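Local atomic coordinates of fructose-bisphosphate aldolase (Slackia heliotrinireducens, PDB entry 4MOZ), a protein that is an aldolase of the DeoC/LacD family, built as a TIM barrel of eight parallel strands surrounded by helices. Residues Asp7-Pro12 with Asp25-Ala30; Val215-Glu218 with Glu224-Ala227; Leu238-Gly243 with His256-Ile261. All coordinates share one frame; numbering follows the deposited sequence.

Contact 1: residues Asp7-Pro12 with Asp25-Ala30; sequences DQVKVP and DNYMKA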
loop_
_atom_site.group_PDB
_atom_site.type_symbol
_atom_site.label_atom_id
_atom_site.label_comp_id
_atom_site.label_asym_id
_atom_site.label_seq_id
_atom_site.Cartn_x
_atom_site.Cartn_y
_atom_site.Cartn_z
ATOM N N ASP C 7 16.713 -17.128 -35.631
ATOM C CA ASP C 7 16.133 -16.058 -36.453
ATOM C C ASP C 7 14.607 -16.107 -36.563
ATOM O O ASP C 7 13.971 -15.098 -36.863
ATOM C CB ASP C 7 16.753 -16.065 -37.856
ATOM C CG ASP C 7 18.213 -15.629 -37.857
ATOM O OD1 ASP C 7 18.853 -15.608 -36.783
ATOM O OD2 ASP C 7 18.731 -15.309 -38.947
ATOM N N GLN C 8 14.027 -17.278 -36.324
ATOM C CA GLN C 8 12.574 -17.450 -36.397
ATOM C C GLN C 8 11.828 -17.048 -35.123
ATOM O O GLN C 8 10.598 -16.968 -35.123
ATOM C CB GLN C 8 12.233 -18.891 -36.756
ATOM C CG GLN C 8 12.491 -19.247 -38.208
ATOM C CD GLN C 8 12.154 -20.690 -38.492
ATOM O OE1 GLN C 8 12.924 -21.588 -38.168
ATOM N NE2 GLN C 8 10.993 -20.921 -39.090
ATOM N N VAL C 9 12.567 -16.817 -34.040
ATOM C CA VAL C 9 11.984 -16.331 -32.787
ATOM C C VAL C 9 11.580 -14.865 -32.960
ATOM O O VAL C 9 12.421 -14.012 -33.247
ATOM C CB VAL C 9 12.970 -16.470 -31.596
ATOM C CG1 VAL C 9 12.383 -15.876 -30.323
ATOM C CG2 VAL C 9 13.355 -17.926 -31.371
ATOM N N LYS C 10 10.289 -14.582 -32.804
ATOM C CA LYS C 10 9.804 -13.203 -32.808
ATOM C C LYS C 10 10.040 -12.544 -31.451
ATOM O O LYS C 10 9.404 -12.891 -30.450
ATOM C CB LYS C 10 8.328 -13.135 -33.203
ATOM C CG LYS C 10 8.103 -13.216 -34.702
ATOM C CD LYS C 10 6.627 -13.208 -35.047
ATOM C CE LYS C 10 6.426 -13.486 -36.527
ATOM N NZ LYS C 10 5.009 -13.823 -36.835
ATOM N N VAL C 11 10.980 -11.604 -31.425
ATOM C CA VAL C 11 11.322 -10.889 -30.207
ATOM C C VAL C 11 10.378 -9.694 -30.059
ATOM O O VAL C 11 10.394 -8.784 -30.897
ATOM C CB VAL C 11 12.800 -10.435 -30.219
ATOM C CG1 VAL C 11 13.136 -9.622 -28.976
ATOM C CG2 VAL C 11 13.726 -11.641 -30.338
ATOM N N PRO C 12 9.540 -9.702 -28.999
ATOM C CA PRO C 12 8.639 -8.572 -28.762
ATOM C C PRO C 12 9.410 -7.292 -28.437
ATOM O O PRO C 12 10.567 -7.348 -28.009
ATOM C CB PRO C 12 7.794 -9.029 -27.566
ATOM C CG PRO C 12 8.609 -10.078 -26.894
ATOM C CD PRO C 12 9.391 -10.757 -27.975
ATOM N N ASP C 25 17.968 -17.057 -26.365
ATOM C CA ASP C 25 18.530 -18.192 -25.633
ATOM C C ASP C 25 17.445 -18.891 -24.816
ATOM O O ASP C 25 17.302 -20.111 -24.875
ATOM C CB ASP C 25 19.658 -17.743 -24.697
ATOM C CG ASP C 25 20.935 -17.364 -25.433
ATOM O OD1 ASP C 25 21.056 -17.627 -26.648
ATOM O OD2 ASP C 25 21.831 -16.793 -24.780
ATOM N N ASN C 26 16.671 -18.103 -24.075
ATOM C CA ASN C 26 15.661 -18.641 -23.162
ATOM C C ASN C 26 14.442 -19.215 -23.873
ATOM O O ASN C 26 13.877 -20.224 -23.437
ATOM C CB ASN C 26 15.249 -17.589 -22.130
ATOM C CG ASN C 26 16.341 -17.323 -21.105
ATOM O OD1 ASN C 26 17.049 -18.240 -20.680
ATOM N ND2 ASN C 26 16.477 -16.064 -20.696
ATOM N N TYR C 27 14.046 -18.573 -24.967
ATOM C CA TYR C 27 12.947 -19.065 -25.784
ATOM C C TYR C 27 13.318 -20.398 -26.446
ATOM O O TYR C 27 12.504 -21.325 -26.490
ATOM C CB TYR C 27 12.568 -18.035 -26.841
ATOM C CG TYR C 27 11.195 -18.254 -27.423
ATOM C CD1 TYR C 27 10.993 -19.145 -28.476
ATOM C CD2 TYR C 27 10.093 -17.562 -26.923
ATOM C CE1 TYR C 27 9.727 -19.342 -29.011
ATOM C CE2 TYR C 27 8.829 -17.751 -27.449
ATOM C CZ TYR C 27 8.651 -18.639 -28.489
ATOM O OH TYR C 27 7.393 -18.826 -29.007
HETATM N N MSE C 28 14.551 -20.484 -26.948
HETATM C CA MSE C 28 15.070 -21.722 -27.541
HETATM C C MSE C 28 15.178 -22.842 -26.504
HETATM O O MSE C 28 14.785 -23.974 -26.779
HETATM C CB MSE C 28 16.429 -21.492 -28.217
HETATM C CG MSE C 28 16.380 -20.597 -29.450
HETATM SE SE MSE C 28 15.437 -21.401 -30.965
HETATM C CE MSE C 28 16.841 -22.621 -31.571
ATOM N N LYS C 29 15.700 -22.524 -25.320
ATOM C CA LYS C 29 15.791 -23.503 -24.239
ATOM C C LYS C 29 14.406 -24.008 -23.836
ATOM O O LYS C 29 14.161 -25.214 -23.809
ATOM C CB LYS C 29 16.492 -22.909 -23.023
ATOM C CG LYS C 29 18.007 -22.852 -23.102
ATOM C CD LYS C 29 18.538 -22.271 -21.803
ATOM C CE LYS C 29 19.964 -21.768 -21.927
ATOM N NZ LYS C 29 20.352 -21.063 -20.673
ATOM N N ALA C 30 13.501 -23.076 -23.547
ATOM C CA ALA C 30 12.164 -23.409 -23.052
ATOM C C ALA C 30 11.380 -24.285 -24.017
ATOM O O ALA C 30 10.671 -25.198 -23.593
ATOM C CB ALA C 30 11.382 -22.148 -22.734
#
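V9 reaches from the N-terminal loop 7-12 toward helix 20-30 and lays both methyl groups against Y27, CG2 also reaching M28. CG1 takes the position over the tyrosine ring. It stands 4.3 Å from the centroid of the Y27 ring and only 26° off the ring normal, a CH-pi contact made on a face. Its nearest ring atom is CG of Y27, 3.9 Å from V9 CG1, so the methyl lies above the half of the ring close to the backbone. CG2 sits farther along the helix: it touches Y27 CD1 at 3.9 Å, and at 4.1 Å it meets the selenium SE of M28, a selenomethionine. Y27 turns CG anti to its backbone N (chi1 -161°), beside the carbonyl carbon. The side chains of V9 and Y27 run past one another in opposite directions. The M28 chain bends at both later torsions, which brings SE beside the valine.

The contact is purely apolar and small, and the CA atoms of V9 and Y27 remain 7.6 Å apart. Next to it, R6 forms a salt bridge with D25, while V11 packs on R20, Y23 and I24. Away from the loop, N26 and K29 touch V139 of strand 138-145. The pair packs the N-terminal segment on a helix that precedes the first barrel strand and lies at the N-terminal end of strands, an addition to the basic TIM-barrel fold.

Contact 2: residues Val215-Glu218 with Glu224-Ala227; sequences VATE and ENLA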
loop_
_atom_site.group_PDB
_atom_site.type_symbol
_atom_site.label_atom_id
_atom_site.label_comp_id
_atom_site.label_asym_id
_atom_site.label_seq_id
_atom_site.Cartn_x
_atom_site.Cartn_y
_atom_site.Cartn_z
ATOM N N VAL C 215 -15.227 -26.570 -22.534
ATOM C CA VAL C 215 -16.184 -27.661 -22.723
ATOM C C VAL C 215 -16.573 -27.816 -24.199
ATOM O O VAL C 215 -16.488 -26.862 -24.984
ATOM C CB VAL C 215 -17.469 -27.485 -21.869
ATOM C CG1 VAL C 215 -17.153 -27.595 -20.383
ATOM C CG2 VAL C 215 -18.174 -26.170 -22.187
ATOM N N ALA C 216 -16.978 -29.028 -24.569
ATOM C CA ALA C 216 -17.608 -29.264 -25.860
ATOM C C ALA C 216 -18.991 -28.627 -25.853
ATOM O O ALA C 216 -19.629 -28.515 -24.802
ATOM C CB ALA C 216 -17.716 -30.754 -26.140
ATOM N N THR C 217 -19.437 -28.195 -27.024
ATOM C CA THR C 217 -20.789 -27.670 -27.199
ATOM C C THR C 217 -21.495 -28.476 -28.293
ATOM O O THR C 217 -20.884 -29.351 -28.913
ATOM C CB THR C 217 -20.777 -26.162 -27.545
ATOM O OG1 THR C 217 -19.845 -25.913 -28.606
ATOM C CG2 THR C 217 -20.376 -25.331 -26.329
ATOM N N GLU C 218 -22.777 -28.192 -28.524
ATOM C CA GLU C 218 -23.528 -28.852 -29.596
ATOM C C GLU C 218 -22.817 -28.667 -30.935
ATOM O O GLU C 218 -22.701 -29.603 -31.726
ATOM C CB GLU C 218 -24.961 -28.306 -29.688
ATOM C CG GLU C 218 -25.721 -28.240 -28.365
ATOM C CD GLU C 218 -26.000 -29.604 -27.744
ATOM O OE1 GLU C 218 -26.161 -30.599 -28.489
ATOM O OE2 GLU C 218 -26.069 -29.678 -26.497
ATOM N N GLU C 224 -12.027 -27.969 -30.965
ATOM C CA GLU C 224 -12.516 -27.008 -31.952
ATOM C C GLU C 224 -12.813 -25.651 -31.311
ATOM O O GLU C 224 -12.512 -24.608 -31.894
ATOM C CB GLU C 224 -13.746 -27.553 -32.681
ATOM C CG GLU C 224 -13.410 -28.618 -33.714
ATOM C CD GLU C 224 -14.638 -29.264 -34.329
ATOM O OE1 GLU C 224 -15.745 -29.143 -33.757
ATOM O OE2 GLU C 224 -14.488 -29.905 -35.393
ATOM N N ASN C 225 -13.389 -25.683 -30.108
ATOM C CA ASN C 225 -13.619 -24.479 -29.306
ATOM C C ASN C 225 -12.318 -23.779 -28.900
ATOM O O ASN C 225 -12.248 -22.549 -28.884
ATOM C CB ASN C 225 -14.465 -24.808 -28.072
ATOM C CG ASN C 225 -15.958 -24.825 -28.369
ATOM O OD1 ASN C 225 -16.451 -24.027 -29.165
ATOM N ND2 ASN C 225 -16.687 -25.725 -27.715
ATOM N N LEU C 226 -11.294 -24.575 -28.591
ATOM C CA LEU C 226 -9.971 -24.062 -28.233
ATOM C C LEU C 226 -9.293 -23.279 -29.363
ATOM O O LEU C 226 -8.507 -22.365 -29.100
ATOM C CB LEU C 226 -9.058 -25.205 -27.769
ATOM C CG LEU C 226 -7.693 -24.838 -27.169
ATOM C CD1 LEU C 226 -7.844 -24.032 -25.884
ATOM C CD2 LEU C 226 -6.850 -26.080 -26.923
ATOM N N ALA C 227 -9.591 -23.642 -30.612
ATOM C CA ALA C 227 -9.055 -22.930 -31.780
ATOM C C ALA C 227 -9.360 -21.430 -31.744
ATOM O O ALA C 227 -8.524 -20.614 -32.133
ATOM C CB ALA C 227 -9.562 -23.550 -33.073
#
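The amide nitrogen ND2 of N225 is the donor in two hydrogen bonds to the segment 215-218, part of the beta-alpha loop that leads from strand 208-210 to helix 222-232 of the TIM barrel. One goes to the backbone O of V215, 3.0 Å from N225 ND2. It is bent, with an N-H...O angle of 135°, and the oxygen lies tilted out of the asparagine amide plane, although the donor itself lies in the carbonyl plane of V215. The second bond is longer but straighter: OG1 of T217 accepts from N225 ND2 at 3.3 Å and 169°, within the amide plane. The acceptors lie in well separated directions from the nitrogen, so each can use its own N-H, and together they fix the rotation of the buried amide.

T217 holds OG1 between its backbone N and carbonyl carbon (chi1 49°), where it faces the asparagine and also receives a weak hydrogen bond from K220 N. P191, at the start of helix 191-204, packs against V215, T217 and N225. Between the two acceptors the loop backbone passes close to the amide, with A216 CA 4.1 Å from N225 ND2.

Contact 3: residues Leu238-Gly243 with His256-Ile261; sequences LVCAGG and HDQIYI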
loop_
_atom_site.group_PDB
_atom_site.type_symbol
_atom_site.label_atom_id
_atom_site.label_comp_id
_atom_site.label_asym_id
_atom_site.label_seq_id
_atom_site.Cartn_x
_atom_site.Cartn_y
_atom_site.Cartn_z
ATOM N N LEU C 238 -0.586 -20.405 -26.881
ATOM C CA LEU C 238 -1.517 -20.965 -25.914
ATOM C C LEU C 238 -1.097 -22.380 -25.541
ATOM O O LEU C 238 -0.822 -23.205 -26.414
ATOM C CB LEU C 238 -2.940 -20.953 -26.474
ATOM C CG LEU C 238 -4.062 -21.564 -25.629
ATOM C CD1 LEU C 238 -5.381 -20.885 -25.964
ATOM C CD2 LEU C 238 -4.155 -23.075 -25.813
ATOM N N VAL C 239 -1.032 -22.658 -24.246
ATOM C CA VAL C 239 -0.806 -24.027 -23.799
ATOM C C VAL C 239 -2.013 -24.483 -23.001
ATOM O O VAL C 239 -2.661 -23.689 -22.318
ATOM C CB VAL C 239 0.520 -24.222 -23.020
ATOM C CG1 VAL C 239 1.684 -23.592 -23.773
ATOM C CG2 VAL C 239 0.438 -23.661 -21.615
ATOM N N CYS C 240 -2.328 -25.762 -23.115
ATOM C CA CYS C 240 -3.504 -26.298 -22.471
ATOM C C CYS C 240 -3.134 -27.498 -21.603
ATOM O O CYS C 240 -1.954 -27.712 -21.296
ATOM C CB CYS C 240 -4.533 -26.667 -23.536
ATOM S SG CYS C 240 -6.226 -26.691 -22.932
ATOM N N ALA C 241 -4.138 -28.271 -21.201
ATOM C CA ALA C 241 -3.922 -29.454 -20.372
ATOM C C ALA C 241 -4.884 -30.583 -20.747
ATOM O O ALA C 241 -6.017 -30.336 -21.159
ATOM C CB ALA C 241 -4.058 -29.100 -18.893
ATOM N N GLY C 242 -4.419 -31.819 -20.619
ATOM C CA GLY C 242 -5.296 -32.982 -20.721
ATOM C C GLY C 242 -5.881 -33.323 -19.360
ATOM O O GLY C 242 -5.387 -32.848 -18.330
ATOM N N GLY C 243 -6.934 -34.143 -19.356
ATOM C CA GLY C 243 -7.583 -34.585 -18.118
ATOM C C GLY C 243 -6.662 -35.434 -17.258
ATOM O O GLY C 243 -5.920 -36.275 -17.773
ATOM N N HIS C 256 -2.815 -34.111 -28.455
ATOM C CA HIS C 256 -2.625 -34.113 -29.894
ATOM C C HIS C 256 -3.680 -33.270 -30.572
ATOM O O HIS C 256 -3.360 -32.421 -31.412
ATOM C CB HIS C 256 -2.633 -35.548 -30.426
ATOM C CG HIS C 256 -2.069 -35.686 -31.820
ATOM N ND1 HIS C 256 -2.823 -35.531 -32.924
ATOM C CD2 HIS C 256 -0.776 -35.965 -32.263
ATOM C CE1 HIS C 256 -2.059 -35.706 -34.020
ATOM N NE2 HIS C 256 -0.804 -35.969 -33.614
ATOM N N ASP C 257 -4.940 -33.481 -30.195
ATOM C CA ASP C 257 -6.055 -32.685 -30.711
ATOM C C ASP C 257 -5.897 -31.197 -30.414
ATOM O O ASP C 257 -6.173 -30.362 -31.272
ATOM C CB ASP C 257 -7.390 -33.188 -30.153
ATOM C CG ASP C 257 -7.774 -34.557 -30.691
ATOM O OD1 ASP C 257 -7.139 -35.037 -31.657
ATOM O OD2 ASP C 257 -8.718 -35.160 -30.145
ATOM N N GLN C 258 -5.449 -30.876 -29.202
ATOM C CA GLN C 258 -5.268 -29.487 -28.788
ATOM C C GLN C 258 -4.264 -28.756 -29.675
ATOM O O GLN C 258 -4.465 -27.590 -30.012
ATOM C CB GLN C 258 -4.849 -29.404 -27.317
ATOM C CG GLN C 258 -5.986 -29.678 -26.340
ATOM C CD GLN C 258 -5.515 -29.968 -24.924
ATOM O OE1 GLN C 258 -4.315 -29.930 -24.625
ATOM N NE2 GLN C 258 -6.463 -30.264 -24.040
ATOM N N ILE C 259 -3.191 -29.447 -30.058
ATOM C CA ILE C 259 -2.174 -28.858 -30.919
ATOM C C ILE C 259 -2.687 -28.711 -32.353
ATOM O O ILE C 259 -2.711 -27.606 -32.895
ATOM C CB ILE C 259 -0.858 -29.667 -30.909
ATOM C CG1 ILE C 259 -0.231 -29.656 -29.510
ATOM C CG2 ILE C 259 0.121 -29.108 -31.940
ATOM C CD1 ILE C 259 0.894 -30.655 -29.314
ATOM N N TYR C 260 -3.111 -29.819 -32.954
ATOM C CA TYR C 260 -3.367 -29.851 -34.392
ATOM C C TYR C 260 -4.769 -29.391 -34.781
ATOM O O TYR C 260 -4.965 -28.900 -35.888
ATOM C CB TYR C 260 -2.994 -31.221 -34.987
ATOM C CG TYR C 260 -1.522 -31.552 -34.785
ATOM C CD1 TYR C 260 -0.535 -30.956 -35.577
ATOM C CD2 TYR C 260 -1.113 -32.430 -33.776
ATOM C CE1 TYR C 260 0.812 -31.239 -35.382
ATOM C CE2 TYR C 260 0.231 -32.720 -33.573
ATOM C CZ TYR C 260 1.190 -32.124 -34.375
ATOM O OH TYR C 260 2.525 -32.408 -34.177
ATOM N N ILE C 261 -5.727 -29.520 -33.869
ATOM C CA ILE C 261 -7.075 -28.998 -34.100
ATOM C C ILE C 261 -7.278 -27.674 -33.354
ATOM O O ILE C 261 -7.807 -26.710 -33.918
ATOM C CB ILE C 261 -8.172 -30.025 -33.722
ATOM C CG1 ILE C 261 -8.004 -31.312 -34.545
ATOM C CG2 ILE C 261 -9.563 -29.430 -33.919
ATOM C CD1 ILE C 261 -8.794 -32.501 -34.034
#
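C240, in the segment 238-243, is where the chain first meets Q258 of helix 248-260. Its CB points toward the helix and lies 3.4 Å from OE1 of Q258, while SG is 3.7 Å from Q258 NE2. The cysteine thus lies over one face of the carboxamide, CB on the oxygen side and SG on the nitrogen side. SG is turned roughly anti to the backbone N (chi1 -156°), which leaves it beside the carbonyl carbon and near the next peptide; A241 N makes a weak hydrogen bond to C240 SG at 3.1 Å.

A241 turns its methyl away from the helix, onto K210, and takes part through its backbone. Its O accepts from Q258 NE2 at 2.9 Å, nearly straight at 162°. The acceptor lies close to the glutamine amide plane, but the donor stands well above the carbonyl plane of A241, 61° out of it, and so is not on a lone pair. An extended side chain beyond CG lets the buried glutamine bridge from the helix to the backbone of A241. G242 follows with its N 4.3 Å from Q258 NE2, and G243 N is hydrogen-bonded to OE1 of Q254, one turn earlier on the same helix.

The helix and strand belong to the beta-alpha-beta unit 237-240, 248-260 and 266-269. V239 and C240 make backbone hydrogen bonds to the flanking strands 208-210 (V209) and 266-269 (A268) respectively. A229 and S230 of helix 222-232 pack against L238, and I291 of helix 278-294 touches H256 and I259.

Overall arrangement
Contacts 2 and 3 are neighbours in one stretch of the barrel, their centres 12 Å apart. L226 joins them: its CD2 lies 3.7 Å from CG of Q258 and its CD1 3.8 Å from CD2 of L238, while A227 CB packs against I261 O at 3.7 Å. Both involve chain leaving the C-terminal ends of barrel strands, the end where TIM-barrel enzymes carry their active sites. Contact 1 stands apart, near N-terminal strand ends. Its centre is 21 Å from that of contact 3 and 30 Å from that of contact 2, with nearest atoms about 8 and 16 Å away. In sequence the three follow in series.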